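Local coordinates for bromodomain adjacent to zinc finger domain protein 2B (Homo sapiens, PDB 4QF3), which probably reads histone H3 tails through its zinc-binding PHD finger, as a part of chromatin regulation, at residues Thr42-Asp45 with Gly46-Cys50. Numbering follows the deposited sequence.
Sequences TIPD and GDWFC. With ZN (zinc ion), chain D.
The backbone from P44 to W48 turns through D45 and G46 without a hydrogen bond across the bend, and this brings the side chains of P44 and W48 together. G46 sits in the bend. The turn belongs to the PHD finger, in the loop between strand 30-32 and helix 51-57, and leads into the last zinc-binding pair, C50 and C53. P44 CG rests 3.6 Å from W48 CE3, and W48 CZ3 is a little farther from the same carbon at 4.0 Å. The proline ring meets the benzo part of the indole at a slant, so the contact is apolar packing rather than a ring stack. W48 CG lies anti to its own backbone N (chi1 179°), which swings the indole back beside the proline. Both side chains also touch L22 of strand 21-23, so they pack the turn on the small sheet. W48 is further tied to D25 by backbone hydrogen bonding. The backbone N of C50 lies 3.9 Å above one indole face, offset toward its rim. The CB atoms of D45 and D47 head away from the neighbouring segment, although D45 CB still lies 3.3 Å from G46 N. D47 has a like charge, D25, near it. C50 is the N-cap of helix 51-57. It shares its zinc ion with C24, C27 and C53, and C50 SG binds that zinc at 2.4 Å.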
loop_
_atom_site.group_PDB
_atom_site.type_symbol
_atom_site.label_atom_id
_atom_site.label_comp_id
_atom_site.label_asym_id
_atom_site.label_seq_id
_atom_site.Cartn_x
_atom_site.Cartn_y
_atom_site.Cartn_z
ATOM N N THR A 42 6.113 7.617 8.369
ATOM C CA THR A 42 5.275 7.189 9.502
ATOM C C THR A 42 4.504 5.935 9.113
ATOM O O THR A 42 3.781 5.947 8.097
ATOM C CB THR A 42 4.219 8.265 9.878
ATOM O OG1 THR A 42 4.861 9.504 10.214
ATOM C CG2 THR A 42 3.369 7.812 11.057
ATOM N N ILE A 43 4.588 4.868 9.896
ATOM C CA ILE A 43 3.736 3.707 9.666
ATOM C C ILE A 43 2.338 4.043 10.193
ATOM O O ILE A 43 2.173 4.415 11.389
ATOM C CB ILE A 43 4.294 2.435 10.322
ATOM C CG1 ILE A 43 5.691 2.106 9.750
ATOM C CG2 ILE A 43 3.379 1.248 10.089
ATOM C CD1 ILE A 43 6.473 1.094 10.563
ATOM N N PRO A 44 1.325 3.957 9.314
ATOM C CA PRO A 44 -0.007 4.274 9.718
ATOM C C PRO A 44 -0.468 3.420 10.898
ATOM O O PRO A 44 -0.278 2.182 10.903
ATOM C CB PRO A 44 -0.849 3.978 8.472
ATOM C CG PRO A 44 0.071 4.147 7.306
ATOM C CD PRO A 44 1.411 3.704 7.840
ATOM N N ASP A 45 -1.038 4.093 11.894
ATOM C CA ASP A 45 -1.517 3.409 13.092
ATOM C C ASP A 45 -2.820 2.663 12.904
ATOM O O ASP A 45 -3.146 1.712 13.669
ATOM C CB ASP A 45 -1.684 4.492 14.172
ATOM C CG ASP A 45 -1.909 3.966 15.522
ATOM O OD1 ASP A 45 -1.052 3.184 16.008
ATOM O OD2 ASP A 45 -2.930 4.396 16.130
ATOM N N GLY A 46 -3.574 3.083 11.887
ATOM C CA GLY A 46 -4.867 2.480 11.558
ATOM C C GLY A 46 -4.954 1.974 10.140
ATOM O O GLY A 46 -4.059 1.277 9.666
ATOM N N ASP A 47 -6.006 2.373 9.440
ATOM C CA ASP A 47 -6.187 1.927 8.047
ATOM C C ASP A 47 -5.434 2.846 7.129
ATOM O O ASP A 47 -5.075 3.972 7.494
ATOM C CB ASP A 47 -7.625 2.011 7.707
ATOM C CG ASP A 47 -8.445 1.057 8.547
ATOM O OD1 ASP A 47 -8.073 -0.165 8.642
ATOM O OD2 ASP A 47 -9.443 1.566 9.061
ATOM N N TRP A 48 -5.180 2.318 5.941
ATOM C CA TRP A 48 -4.505 3.082 4.875
ATOM C C TRP A 48 -5.409 3.262 3.644
ATOM O O TRP A 48 -6.106 2.336 3.290
ATOM C CB TRP A 48 -3.246 2.331 4.494
ATOM C CG TRP A 48 -2.479 2.978 3.413
ATOM C CD1 TRP A 48 -2.261 2.466 2.166
ATOM C CD2 TRP A 48 -1.852 4.252 3.449
ATOM N NE1 TRP A 48 -1.520 3.341 1.435
ATOM C CE2 TRP A 48 -1.255 4.452 2.188
ATOM C CE3 TRP A 48 -1.744 5.245 4.402
ATOM C CZ2 TRP A 48 -0.536 5.584 1.874
ATOM C CZ3 TRP A 48 -0.995 6.369 4.098
ATOM C CH2 TRP A 48 -0.454 6.557 2.819
ATOM N N PHE A 49 -5.425 4.476 3.083
ATOM C CA PHE A 49 -6.020 4.733 1.766
ATOM C C PHE A 49 -4.940 5.333 0.901
ATOM O O PHE A 49 -4.256 6.325 1.313
ATOM C CB PHE A 49 -7.215 5.683 1.936
ATOM C CG PHE A 49 -8.380 5.030 2.628
ATOM C CD1 PHE A 49 -9.248 4.227 1.903
ATOM C CD2 PHE A 49 -8.557 5.176 4.007
ATOM C CE1 PHE A 49 -10.294 3.568 2.551
ATOM C CE2 PHE A 49 -9.605 4.522 4.649
ATOM C CZ PHE A 49 -10.460 3.737 3.920
ATOM N N CYS A 50 -4.786 4.737 -0.276
ATOM C CA CYS A 50 -3.647 5.051 -1.142
ATOM C C CYS A 50 -3.891 6.385 -1.844
ATOM O O CYS A 50 -4.988 6.930 -1.889
ATOM C CB CYS A 50 -3.381 3.959 -2.179
ATOM S SG CYS A 50 -4.567 3.952 -3.531
HETATM ZN ZN ZN D . -6.440 2.591 -3.070
#